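Local coordinates for protein B-agarase (Agarivorans gilvus, PDB 5Z6P) that hydrolyses agarose as a glycoside hydrolase of family 50, probably cleaving the beta-galactosidic linkages of the polysaccharide, at residues S108-I113 / G682-C687; H123-N128 / A171-G176; N643-G648 / E668-A673; F678-L683 / E730-G735. All coordinates share one frame; numbering follows the deposited sequence.

Interaction 1: S108-I113 / G682-C687; sequences STQMFI and GLVTAC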
loop_
_atom_site.group_PDB
_atom_site.type_symbol
_atom_site.label_atom_id
_atom_site.label_comp_id
_atom_site.label_asym_id
_atom_site.label_seq_id
_atom_site.Cartn_x
_atom_site.Cartn_y
_atom_site.Cartn_z
ATOM N N SER A 108 18.203 10.055 -2.292
ATOM C CA SER A 108 17.218 10.675 -3.172
ATOM C C SER A 108 16.117 11.372 -2.381
ATOM O O SER A 108 16.004 11.212 -1.167
ATOM C CB SER A 108 16.577 9.643 -4.115
ATOM O OG SER A 108 15.824 8.676 -3.399
ATOM N N THR A 109 15.306 12.129 -3.103
ATOM C CA THR A 109 14.084 12.721 -2.588
ATOM C C THR A 109 12.898 12.239 -3.392
ATOM O O THR A 109 12.900 12.316 -4.633
ATOM C CB THR A 109 14.116 14.263 -2.662
ATOM O OG1 THR A 109 15.219 14.759 -1.907
ATOM C CG2 THR A 109 12.825 14.848 -2.129
ATOM N N GLN A 110 11.883 11.746 -2.699
ATOM C CA GLN A 110 10.606 11.538 -3.338
ATOM C C GLN A 110 9.751 12.781 -3.126
ATOM O O GLN A 110 9.398 13.132 -2.000
ATOM C CB GLN A 110 9.906 10.295 -2.798
ATOM C CG GLN A 110 8.511 10.065 -3.393
ATOM C CD GLN A 110 7.844 8.830 -2.832
ATOM O OE1 GLN A 110 8.374 8.181 -1.941
ATOM N NE2 GLN A 110 6.671 8.501 -3.352
ATOM N N MET A 111 9.435 13.446 -4.222
ATOM C CA MET A 111 8.653 14.657 -4.189
ATOM C C MET A 111 7.309 14.498 -4.902
ATOM O O MET A 111 7.256 14.059 -6.038
ATOM C CB MET A 111 9.444 15.795 -4.821
ATOM C CG MET A 111 8.675 17.055 -4.942
ATOM S SD MET A 111 9.620 18.325 -5.785
ATOM C CE MET A 111 8.340 19.073 -6.682
ATOM N N PHE A 112 6.226 14.862 -4.220
ATOM C CA PHE A 112 4.911 14.897 -4.828
ATOM C C PHE A 112 4.616 16.276 -5.406
ATOM O O PHE A 112 4.901 17.296 -4.787
ATOM C CB PHE A 112 3.833 14.512 -3.809
ATOM C CG PHE A 112 3.773 13.045 -3.529
ATOM C CD1 PHE A 112 4.725 12.443 -2.736
ATOM C CD2 PHE A 112 2.761 12.267 -4.056
ATOM C CE1 PHE A 112 4.676 11.090 -2.478
ATOM C CE2 PHE A 112 2.711 10.928 -3.803
ATOM C CZ PHE A 112 3.679 10.338 -3.012
ATOM N N ILE A 113 4.058 16.292 -6.603
ATOM C CA ILE A 113 3.580 17.519 -7.221
ATOM C C ILE A 113 2.077 17.423 -7.275
ATOM O O ILE A 113 1.522 16.628 -8.040
ATOM C CB ILE A 113 4.133 17.740 -8.653
ATOM C CG1 ILE A 113 5.666 17.750 -8.668
ATOM C CG2 ILE A 113 3.583 19.022 -9.245
ATOM C CD1 ILE A 113 6.295 16.475 -9.228
ATOM N N GLY A 682 6.240 2.591 -7.400
ATOM C CA GLY A 682 5.400 2.290 -6.256
ATOM C C GLY A 682 5.090 3.472 -5.350
ATOM O O GLY A 682 5.168 4.625 -5.758
ATOM N N LEU A 683 4.743 3.177 -4.105
ATOM C CA LEU A 683 4.179 4.197 -3.214
ATOM C C LEU A 683 5.267 5.044 -2.541
ATOM O O LEU A 683 5.096 6.236 -2.304
ATOM C CB LEU A 683 3.296 3.521 -2.175
ATOM C CG LEU A 683 2.096 2.773 -2.762
ATOM C CD1 LEU A 683 1.290 2.071 -1.668
ATOM C CD2 LEU A 683 1.217 3.728 -3.538
ATOM N N VAL A 684 6.376 4.395 -2.225
ATOM C CA VAL A 684 7.546 5.053 -1.668
ATOM C C VAL A 684 8.746 4.647 -2.528
ATOM O O VAL A 684 8.939 3.467 -2.801
ATOM C CB VAL A 684 7.773 4.665 -0.211
ATOM C CG1 VAL A 684 8.899 5.491 0.392
ATOM C CG2 VAL A 684 6.469 4.811 0.597
ATOM N N THR A 685 9.543 5.614 -2.960
ATOM C CA THR A 685 10.487 5.354 -4.038
ATOM C C THR A 685 11.955 5.656 -3.727
ATOM O O THR A 685 12.280 6.514 -2.911
ATOM C CB THR A 685 10.085 6.138 -5.309
ATOM O OG1 THR A 685 10.251 7.542 -5.093
ATOM C CG2 THR A 685 8.651 5.871 -5.664
ATOM N N ALA A 686 12.830 4.910 -4.400
ATOM C CA ALA A 686 14.278 5.039 -4.297
ATOM C C ALA A 686 14.846 5.323 -5.692
ATOM O O ALA A 686 14.145 5.133 -6.676
ATOM C CB ALA A 686 14.878 3.779 -3.721
ATOM N N CYS A 687 16.107 5.752 -5.782
ATOM C CA CYS A 687 16.684 6.088 -7.080
ATOM C C CYS A 687 17.321 4.875 -7.746
ATOM O O CYS A 687 17.635 4.902 -8.926
ATOM C CB CYS A 687 17.729 7.211 -6.957
ATOM S SG CYS A 687 19.193 6.757 -6.052
HETATM O O HOH W 1 13.817 8.754 -1.516
#
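Q110 meets the backbone of L683 to T685 with its flat amide, which grips that loop by both of its polar atoms. OE1 of Q110 takes the N-H of T685 at 3.0 Å from well above the amide plane, whereas NE2 of Q110 sends an almost straight bond (174°) lying in that plane to O of L683, also 3.0 Å away. The reach comes from a fully extended chain, with CG opposite the backbone N (chi1 177°). The side chain of T685 crosses it at about a right angle and lays OG1 against CG of Q110, 3.5 Å apart. Just before the strand begins, S108 turns CB toward CB of C687 at 3.9 Å, while OG of S108 is tied to E691, which also receives the N-H of C687. A water bridges the two segments, donating to S108 OG and, at 3.1 Å, to T685 O. Here strand 109-117 of the carbohydrate-binding-module-like region meets a loop leading into helix 689-704 of the hydrolase part. One glutamine thus engages a carbonyl and an N-H of a segment without regular structure, within a largely buried contact, joining the two parts by directional polar bonds more than by apolar contact.

Interaction 2: H123-N128 / A171-G176; sequences HSRCIN and ATWMWG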
loop_
_atom_site.group_PDB
_atom_site.type_symbol
_atom_site.label_atom_id
_atom_site.label_comp_id
_atom_site.label_asym_id
_atom_site.label_seq_id
_atom_site.Cartn_x
_atom_site.Cartn_y
_atom_site.Cartn_z
ATOM N N HIS A 123 -4.779 17.017 -9.174
ATOM C CA HIS A 123 -3.954 16.127 -9.951
ATOM C C HIS A 123 -2.646 15.882 -9.193
ATOM O O HIS A 123 -1.828 16.784 -9.054
ATOM C CB HIS A 123 -3.698 16.729 -11.322
ATOM C CG HIS A 123 -2.793 15.912 -12.182
ATOM N ND1 HIS A 123 -3.256 14.934 -13.027
ATOM C CD2 HIS A 123 -1.447 15.926 -12.321
ATOM C CE1 HIS A 123 -2.236 14.383 -13.660
ATOM N NE2 HIS A 123 -1.127 14.965 -13.247
ATOM N N SER A 124 -2.441 14.667 -8.701
ATOM C CA SER A 124 -1.239 14.391 -7.915
ATOM C C SER A 124 -0.307 13.355 -8.549
ATOM O O SER A 124 -0.697 12.210 -8.775
ATOM C CB SER A 124 -1.633 13.927 -6.513
ATOM O OG SER A 124 -0.492 13.784 -5.705
ATOM N N ARG A 125 0.926 13.777 -8.829
ATOM C CA ARG A 125 1.983 12.892 -9.300
ATOM C C ARG A 125 3.196 12.934 -8.364
ATOM O O ARG A 125 3.281 13.806 -7.504
ATOM C CB ARG A 125 2.426 13.280 -10.703
ATOM C CG ARG A 125 1.314 13.319 -11.727
ATOM C CD ARG A 125 1.868 12.973 -13.085
ATOM N NE ARG A 125 0.879 13.111 -14.150
ATOM C CZ ARG A 125 0.845 12.340 -15.235
ATOM N NH1 ARG A 125 1.743 11.380 -15.386
ATOM N NH2 ARG A 125 -0.083 12.534 -16.158
ATOM N N CYS A 126 4.138 12.007 -8.525
ATOM C CA CYS A 126 5.406 12.163 -7.814
ATOM C C CYS A 126 6.617 11.844 -8.681
ATOM O O CYS A 126 6.510 11.235 -9.763
ATOM C CB CYS A 126 5.438 11.318 -6.527
ATOM S SG CYS A 126 5.612 9.556 -6.703
ATOM N N ILE A 127 7.763 12.297 -8.199
ATOM C CA ILE A 127 9.035 12.055 -8.839
ATOM C C ILE A 127 10.074 11.600 -7.821
ATOM O O ILE A 127 9.981 11.939 -6.640
ATOM C CB ILE A 127 9.537 13.316 -9.541
ATOM C CG1 ILE A 127 9.648 14.469 -8.544
ATOM C CG2 ILE A 127 8.599 13.707 -10.675
ATOM C CD1 ILE A 127 10.279 15.699 -9.145
ATOM N N ASN A 128 11.046 10.819 -8.274
ATOM C CA ASN A 128 12.236 10.571 -7.477
ATOM C C ASN A 128 13.402 11.415 -7.997
ATOM O O ASN A 128 13.791 11.304 -9.159
ATOM C CB ASN A 128 12.625 9.096 -7.475
ATOM C CG ASN A 128 13.753 8.800 -6.499
ATOM O OD1 ASN A 128 14.925 8.922 -6.836
ATOM N ND2 ASN A 128 13.393 8.453 -5.263
ATOM N N ALA A 171 6.663 12.494 -14.530
ATOM C CA ALA A 171 6.169 12.223 -13.184
ATOM C C ALA A 171 5.126 11.111 -13.185
ATOM O O ALA A 171 4.349 10.991 -14.112
ATOM C CB ALA A 171 5.581 13.504 -12.566
ATOM N N THR A 172 5.125 10.298 -12.136
ATOM C CA THR A 172 4.203 9.172 -12.032
ATOM C C THR A 172 2.873 9.594 -11.437
ATOM O O THR A 172 2.845 10.116 -10.329
ATOM C CB THR A 172 4.783 8.058 -11.149
ATOM O OG1 THR A 172 6.034 7.624 -11.674
ATOM C CG2 THR A 172 3.827 6.887 -11.071
ATOM N N TRP A 173 1.771 9.336 -12.141
ATOM C CA TRP A 173 0.465 9.670 -11.612
ATOM C C TRP A 173 0.102 8.805 -10.396
ATOM O O TRP A 173 0.130 7.577 -10.467
ATOM C CB TRP A 173 -0.607 9.530 -12.680
ATOM C CG TRP A 173 -1.850 10.185 -12.240
ATOM C CD1 TRP A 173 -2.099 11.520 -12.211
ATOM C CD2 TRP A 173 -3.006 9.552 -11.707
ATOM N NE1 TRP A 173 -3.347 11.759 -11.715
ATOM C CE2 TRP A 173 -3.929 10.560 -11.399
ATOM C CE3 TRP A 173 -3.360 8.222 -11.474
ATOM C CZ2 TRP A 173 -5.176 10.293 -10.874
ATOM C CZ3 TRP A 173 -4.606 7.952 -10.946
ATOM C CH2 TRP A 173 -5.500 8.984 -10.655
ATOM N N MET A 174 -0.255 9.459 -9.292
ATOM C CA MET A 174 -0.445 8.780 -8.005
ATOM C C MET A 174 -1.869 8.818 -7.455
ATOM O O MET A 174 -2.410 7.786 -7.081
ATOM C CB MET A 174 0.475 9.385 -6.934
ATOM C CG MET A 174 1.963 9.292 -7.216
ATOM S SD MET A 174 2.521 7.597 -7.304
ATOM C CE MET A 174 2.526 7.080 -5.597
ATOM N N TRP A 175 -2.441 10.015 -7.353
ATOM C CA TRP A 175 -3.719 10.221 -6.664
ATOM C C TRP A 175 -4.520 11.315 -7.329
ATOM O O TRP A 175 -3.975 12.135 -8.053
ATOM C CB TRP A 175 -3.535 10.621 -5.187
ATOM C CG TRP A 175 -2.509 9.868 -4.408
ATOM C CD1 TRP A 175 -1.222 10.249 -4.168
ATOM C CD2 TRP A 175 -2.690 8.623 -3.724
ATOM N NE1 TRP A 175 -0.581 9.308 -3.400
ATOM C CE2 TRP A 175 -1.463 8.299 -3.111
ATOM C CE3 TRP A 175 -3.773 7.751 -3.569
ATOM C CZ2 TRP A 175 -1.282 7.138 -2.364
ATOM C CZ3 TRP A 175 -3.592 6.596 -2.822
ATOM C CH2 TRP A 175 -2.355 6.302 -2.228
ATOM N N GLY A 176 -5.815 11.341 -7.029
ATOM C CA GLY A 176 -6.680 12.427 -7.437
ATOM C C GLY A 176 -7.308 12.181 -8.792
ATOM O O GLY A 176 -7.620 11.051 -9.147
#
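A171 offers its carbonyl to R125 and its methyl to both R125 and I127: A171 O receives NH1 of R125 at 2.9 Å, near the guanidinium plane, while CB of A171 sits 3.6 Å from CG2 of I127. T172 follows with a regular antiparallel hydrogen-bonded pair, exchanging two backbone bonds with C126. W173 stands opposite R125 in a non-hydrogen-bonded pair. Its indole meets H123 obliquely, ring planes 48° apart, with CD1 of W173 only 3.2 Å from CE1 of H123. CB of W173 lies over one face of the guanidinium, toward its rim, and the guanidinium stands nearly upright to the indole (80°). R125 is aligned from its own strand too, since its NE donates to NE2 of H123 at 2.9 Å, and its NH2 goes on to O of C151, a residue of the C151–C162 disulfide. At M174 the pairing slips by one residue. M174 N and W175 N both point to O of S124, at 2.8 Å and 3.1 Å, which defines a classic beta bulge. The bent M174 chain brings CG to within 3.7 Å of SG of C126. W175 then returns a carbonyl to the N-H of S124 and turns its ring edge toward OG of S124, whose bonding partner is N114. Two kinds of bonding therefore divide this strand pair: regular backbone exchange at C126 and a doubly used carbonyl at S124, with an arginine between them whose guanidinium is held by a histidine and two carbonyls and is probably well fixed in rotation.

Interaction 3: N643-G648 / E668-A673; sequences NYYKEG and EFHFGA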
loop_
_atom_site.group_PDB
_atom_site.type_symbol
_atom_site.label_atom_id
_atom_site.label_comp_id
_atom_site.label_asym_id
_atom_site.label_seq_id
_atom_site.Cartn_x
_atom_site.Cartn_y
_atom_site.Cartn_z
ATOM N N ASN A 643 -1.032 -0.732 8.152
ATOM C CA ASN A 643 -0.209 -0.728 6.932
ATOM C C ASN A 643 0.361 0.674 6.767
ATOM O O ASN A 643 -0.348 1.639 6.968
ATOM C CB ASN A 643 -1.012 -1.137 5.688
ATOM C CG ASN A 643 -1.507 -2.575 5.744
ATOM O OD1 ASN A 643 -1.015 -3.399 6.523
ATOM N ND2 ASN A 643 -2.474 -2.883 4.900
ATOM N N TYR A 644 1.640 0.801 6.424
ATOM C CA TYR A 644 2.231 2.127 6.438
ATOM C C TYR A 644 3.331 2.301 5.417
ATOM O O TYR A 644 4.478 1.924 5.633
ATOM C CB TYR A 644 2.753 2.468 7.833
ATOM C CG TYR A 644 2.856 3.944 8.086
ATOM C CD1 TYR A 644 1.719 4.734 8.136
ATOM C CD2 TYR A 644 4.094 4.562 8.279
ATOM C CE1 TYR A 644 1.799 6.079 8.349
ATOM C CE2 TYR A 644 4.186 5.921 8.502
ATOM C CZ TYR A 644 3.031 6.672 8.543
ATOM O OH TYR A 644 3.081 8.020 8.760
ATOM N N TYR A 645 2.935 2.910 4.306
ATOM C CA TYR A 645 3.787 3.129 3.152
ATOM C C TYR A 645 4.413 4.510 3.236
ATOM O O TYR A 645 3.979 5.438 2.567
ATOM C CB TYR A 645 2.978 2.967 1.873
ATOM C CG TYR A 645 2.578 1.530 1.585
ATOM C CD1 TYR A 645 3.487 0.641 1.022
ATOM C CD2 TYR A 645 1.304 1.060 1.881
ATOM C CE1 TYR A 645 3.138 -0.670 0.739
ATOM C CE2 TYR A 645 0.951 -0.242 1.617
ATOM C CZ TYR A 645 1.871 -1.108 1.032
ATOM O OH TYR A 645 1.529 -2.407 0.751
ATOM N N LYS A 646 5.414 4.636 4.105
ATOM C CA LYS A 646 6.204 5.852 4.223
ATOM C C LYS A 646 7.644 5.400 4.438
ATOM O O LYS A 646 7.922 4.207 4.418
ATOM C CB LYS A 646 5.710 6.739 5.378
ATOM C CG LYS A 646 4.238 7.180 5.293
ATOM C CD LYS A 646 3.986 8.177 4.179
ATOM C CE LYS A 646 2.515 8.183 3.759
ATOM N NZ LYS A 646 2.282 8.927 2.487
ATOM N N GLU A 647 8.554 6.335 4.659
ATOM C CA GLU A 647 9.952 5.969 4.810
ATOM C C GLU A 647 10.229 5.283 6.147
ATOM O O GLU A 647 11.259 4.636 6.306
ATOM C CB GLU A 647 10.837 7.197 4.627
ATOM C CG GLU A 647 10.768 7.797 3.221
ATOM C CD GLU A 647 11.828 8.846 2.958
ATOM O OE1 GLU A 647 12.799 8.924 3.725
ATOM O OE2 GLU A 647 11.694 9.587 1.965
ATOM N N GLY A 648 9.295 5.416 7.091
ATOM C CA GLY A 648 9.359 4.731 8.372
ATOM C C GLY A 648 8.336 5.318 9.342
ATOM O O GLY A 648 7.520 6.160 8.952
ATOM N N GLU A 668 2.261 -3.959 6.119
ATOM C CA GLU A 668 2.744 -3.670 4.781
ATOM C C GLU A 668 3.603 -2.413 4.754
ATOM O O GLU A 668 3.291 -1.427 5.405
ATOM C CB GLU A 668 1.583 -3.469 3.807
ATOM C CG GLU A 668 0.700 -4.681 3.577
ATOM C CD GLU A 668 -0.535 -4.355 2.764
ATOM O OE1 GLU A 668 -0.492 -3.395 1.986
ATOM O OE2 GLU A 668 -1.544 -5.052 2.931
ATOM N N PHE A 669 4.669 -2.469 3.957
ATOM C CA PHE A 669 5.451 -1.299 3.556
ATOM C C PHE A 669 6.312 -1.723 2.376
ATOM O O PHE A 669 6.550 -2.911 2.184
ATOM C CB PHE A 669 6.332 -0.761 4.697
ATOM C CG PHE A 669 7.504 -1.635 5.042
ATOM C CD1 PHE A 669 7.343 -2.768 5.812
ATOM C CD2 PHE A 669 8.782 -1.291 4.633
ATOM C CE1 PHE A 669 8.428 -3.569 6.142
ATOM C CE2 PHE A 669 9.877 -2.075 4.948
ATOM C CZ PHE A 669 9.707 -3.220 5.702
ATOM N N HIS A 670 6.788 -0.768 1.593
ATOM C CA HIS A 670 7.763 -1.137 0.577
ATOM C C HIS A 670 8.570 0.011 0.031
ATOM O O HIS A 670 8.327 1.176 0.336
ATOM C CB HIS A 670 7.081 -1.898 -0.589
ATOM C CG HIS A 670 6.110 -1.090 -1.399
ATOM N ND1 HIS A 670 4.931 -1.618 -1.879
ATOM C CD2 HIS A 670 6.164 0.181 -1.855
ATOM C CE1 HIS A 670 4.291 -0.696 -2.576
ATOM N NE2 HIS A 670 5.024 0.400 -2.587
ATOM N N PHE A 671 9.531 -0.361 -0.805
ATOM C CA PHE A 671 10.349 0.582 -1.540
ATOM C C PHE A 671 10.606 0.067 -2.968
ATOM O O PHE A 671 11.012 -1.074 -3.153
ATOM C CB PHE A 671 11.666 0.814 -0.787
ATOM C CG PHE A 671 11.466 1.388 0.576
ATOM C CD1 PHE A 671 11.161 2.722 0.734
ATOM C CD2 PHE A 671 11.540 0.584 1.703
ATOM C CE1 PHE A 671 10.960 3.241 1.992
ATOM C CE2 PHE A 671 11.337 1.110 2.954
ATOM C CZ PHE A 671 11.049 2.433 3.098
ATOM N N GLY A 672 10.331 0.904 -3.964
ATOM C CA GLY A 672 10.635 0.570 -5.338
ATOM C C GLY A 672 11.496 1.569 -6.097
ATOM O O GLY A 672 11.738 2.686 -5.639
ATOM N N ALA A 673 11.971 1.157 -7.268
ATOM C CA ALA A 673 12.796 2.021 -8.105
ATOM C C ALA A 673 12.427 1.788 -9.564
ATOM O O ALA A 673 11.484 1.059 -9.856
ATOM C CB ALA A 673 14.268 1.769 -7.861
HETATM O O HOH W 2 7.282 2.133 2.652
#
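Y645 and E668 form the tight end of this contact, where OH of Y645 donates to OE1 of E668 at 2.6 Å. The hydroxyl meets the carboxylate on its anti side, 21° out of plane. On the same carboxylate lies the amide of N643, stacked with the two planes 30° apart and ND2 of N643 at a distance of 3.1 Å from OE2 of E668. OE2 of E668 has a salt bridge to R619, and ND2 of N643 a hydrogen bond to E509. Beside these groups the two backbones are joined by a nearly straight bond, Y644 N to O of E668, 3.0 Å long. The Y645 ring then turns an edge toward the face of H670, a T-shaped pair in which CE1 of Y645 approaches ND1 of H670 to 3.3 Å. H670 presents that face because its CG lies between the backbone N and the carbonyl carbon (chi1 66°).

Farther along, the chains separate and water takes over. One water donates to O of K646 at 2.8 Å and to O of H670 at 2.7 Å, bridging backbones that no longer meet directly, and it lies over one face of the F671 ring, near its rim. That ring reaches K646 and E647 only loosely, CZ of F671 staying 3.8 Å from O of K646. The polar cluster lies where strands 640-643 and 664-668 end at their C-terminal side, the active-site end in clan GH-A barrels. The phenol and R619 hold the carboxylate of E668, with the amide of N643 stacked on it, a setting consistent with a place in the substrate cleft.

Interaction 4: F678-L683 / E730-G735; sequences FFHAGL and ENYNIG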
loop_
_atom_site.group_PDB
_atom_site.type_symbol
_atom_site.label_atom_id
_atom_site.label_comp_id
_atom_site.label_asym_id
_atom_site.label_seq_id
_atom_site.Cartn_x
_atom_site.Cartn_y
_atom_site.Cartn_z
ATOM N N PHE A 678 10.936 -0.971 -14.811
ATOM C CA PHE A 678 9.524 -0.812 -14.489
ATOM C C PHE A 678 9.043 0.555 -14.926
ATOM O O PHE A 678 9.842 1.441 -15.170
ATOM C CB PHE A 678 9.297 -1.012 -12.972
ATOM C CG PHE A 678 9.152 -2.441 -12.581
ATOM C CD1 PHE A 678 10.228 -3.306 -12.671
ATOM C CD2 PHE A 678 7.928 -2.934 -12.157
ATOM C CE1 PHE A 678 10.089 -4.636 -12.346
ATOM C CE2 PHE A 678 7.771 -4.257 -11.831
ATOM C CZ PHE A 678 8.853 -5.121 -11.922
ATOM N N PHE A 679 7.738 0.723 -15.034
ATOM C CA PHE A 679 7.166 2.012 -15.357
ATOM C C PHE A 679 6.674 2.774 -14.123
ATOM O O PHE A 679 6.288 3.924 -14.222
ATOM C CB PHE A 679 6.008 1.847 -16.342
ATOM C CG PHE A 679 6.388 1.142 -17.616
ATOM C CD1 PHE A 679 7.194 1.770 -18.556
ATOM C CD2 PHE A 679 5.927 -0.136 -17.883
ATOM C CE1 PHE A 679 7.547 1.127 -19.741
ATOM C CE2 PHE A 679 6.269 -0.784 -19.073
ATOM C CZ PHE A 679 7.089 -0.152 -19.997
ATOM N N HIS A 680 6.656 2.110 -12.977
ATOM C CA HIS A 680 6.094 2.653 -11.739
ATOM C C HIS A 680 6.954 2.133 -10.593
ATOM O O HIS A 680 7.135 0.938 -10.486
ATOM C CB HIS A 680 4.624 2.212 -11.582
ATOM C CG HIS A 680 3.819 3.039 -10.623
ATOM N ND1 HIS A 680 4.223 3.307 -9.331
ATOM C CD2 HIS A 680 2.610 3.627 -10.766
ATOM C CE1 HIS A 680 3.300 4.032 -8.726
ATOM N NE2 HIS A 680 2.316 4.249 -9.579
ATOM N N ALA A 681 7.513 3.017 -9.764
ATOM C CA ALA A 681 8.347 2.582 -8.640
ATOM C C ALA A 681 7.546 2.390 -7.341
ATOM O O ALA A 681 8.108 2.074 -6.298
ATOM C CB ALA A 681 9.480 3.569 -8.395
ATOM N N GLY A 682 6.240 2.591 -7.400
ATOM C CA GLY A 682 5.400 2.290 -6.256
ATOM C C GLY A 682 5.090 3.472 -5.350
ATOM O O GLY A 682 5.168 4.625 -5.758
ATOM N N LEU A 683 4.743 3.177 -4.105
ATOM C CA LEU A 683 4.179 4.197 -3.214
ATOM C C LEU A 683 5.267 5.044 -2.541
ATOM O O LEU A 683 5.096 6.236 -2.304
ATOM C CB LEU A 683 3.296 3.521 -2.175
ATOM C CG LEU A 683 2.096 2.773 -2.762
ATOM C CD1 LEU A 683 1.290 2.071 -1.668
ATOM C CD2 LEU A 683 1.217 3.728 -3.538
ATOM N N GLU A 730 -1.785 -3.121 -10.641
ATOM C CA GLU A 730 -0.607 -2.875 -9.800
ATOM C C GLU A 730 0.700 -3.306 -10.498
ATOM O O GLU A 730 0.863 -4.465 -10.858
ATOM C CB GLU A 730 -0.769 -3.601 -8.472
ATOM C CG GLU A 730 0.450 -3.581 -7.563
ATOM C CD GLU A 730 0.605 -4.900 -6.828
ATOM O OE1 GLU A 730 -0.133 -5.150 -5.847
ATOM O OE2 GLU A 730 1.441 -5.710 -7.267
ATOM N N ASN A 731 1.617 -2.365 -10.687
ATOM C CA ASN A 731 2.747 -2.584 -11.598
ATOM C C ASN A 731 4.067 -2.025 -11.086
ATOM O O ASN A 731 4.835 -1.425 -11.841
ATOM C CB ASN A 731 2.422 -1.974 -12.974
ATOM C CG ASN A 731 2.125 -0.489 -12.902
ATOM O OD1 ASN A 731 1.869 0.048 -11.827
ATOM N ND2 ASN A 731 2.165 0.182 -14.042
ATOM N N TYR A 732 4.330 -2.255 -9.801
ATOM C CA TYR A 732 5.424 -1.614 -9.097
ATOM C C TYR A 732 6.637 -2.506 -8.984
ATOM O O TYR A 732 6.513 -3.705 -8.772
ATOM C CB TYR A 732 5.008 -1.222 -7.666
ATOM C CG TYR A 732 3.697 -0.498 -7.508
ATOM C CD1 TYR A 732 3.177 0.278 -8.533
ATOM C CD2 TYR A 732 2.987 -0.576 -6.318
ATOM C CE1 TYR A 732 1.985 0.947 -8.380
ATOM C CE2 TYR A 732 1.789 0.097 -6.146
ATOM C CZ TYR A 732 1.298 0.861 -7.186
ATOM O OH TYR A 732 0.118 1.535 -7.062
ATOM N N ASN A 733 7.814 -1.900 -9.059
ATOM C CA ASN A 733 9.036 -2.603 -8.698
ATOM C C ASN A 733 9.164 -2.715 -7.184
ATOM O O ASN A 733 9.927 -1.989 -6.592
ATOM C CB ASN A 733 10.269 -1.888 -9.303
ATOM C CG ASN A 733 11.586 -2.406 -8.753
ATOM O OD1 ASN A 733 12.480 -1.629 -8.438
ATOM N ND2 ASN A 733 11.695 -3.718 -8.606
ATOM N N ILE A 734 8.429 -3.636 -6.563
ATOM C CA ILE A 734 8.444 -3.743 -5.099
ATOM C C ILE A 734 8.856 -5.100 -4.548
ATOM O O ILE A 734 8.870 -5.306 -3.350
ATOM C CB ILE A 734 7.062 -3.398 -4.508
ATOM C CG1 ILE A 734 5.972 -4.288 -5.131
ATOM C CG2 ILE A 734 6.786 -1.929 -4.698
ATOM C CD1 ILE A 734 4.676 -4.312 -4.352
ATOM N N GLY A 735 9.214 -6.028 -5.420
ATOM C CA GLY A 735 9.534 -7.350 -4.955
ATOM C C GLY A 735 10.892 -7.503 -4.290
ATOM O O GLY A 735 11.818 -6.724 -4.523
HETATM O O HOH W 3 5.814 -1.177 -14.496
#
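N733 N donates to O of H680 at 3.2 Å in the carbonyl plane, and N733 is itself the centre of an inverse gamma turn in segment 730-735. Around it three rings set the packing. The ring of Y732 lies beside the imidazole of H680, both pointing the same way with planes 39° apart, and CE1 of Y732 stands 3.3 Å above the centre of the H680 face. Rotation of that imidazole is fixed within its own loop, because G682 N donates in the ring plane to ND1 of H680 at 2.9 Å. The same glycine lies over one face of the Y732 ring: CA of G682 makes a CH-pi contact 3.8 Å from the ring centroid. F678 receives CB of N733 over its face in a second CH-pi contact, 3.7 Å from the centroid, while O of N731 lies at the F678 ring edge. A water links F679 N to that same O of N731. The two loops leave neighbouring parallel strands of the hydrolase sheet, 664-668 and 709-714. N733 OD1 continues to Q689 at the start of helix 689-704, which R692 also ties to O of G735. H680 and L683 also pack against strand 168-174 of the carbohydrate-binding-module-like region.

How the interactions relate
All four contacts are largely buried, yet they serve different levels of the fold. Interaction 2 is sheet pairing inside the carbohydrate-binding-module-like region, built on backbone exchange, with exposed W175 and G176 at its margin. Interactions 3 and 4 join loops following strands of the hydrolase sheet: a charged and polar cluster in the former, ring and CH-pi packing in the latter. Interaction 1 crosses between the two parts through a glutamine amide. It shares G682 and L683 with interaction 4 and pairs V684 and A686 with G672 of interaction 3. Its strand neighbours 122-129 of interaction 2, while T172 and M174 reach H680 and G682 of interaction 4.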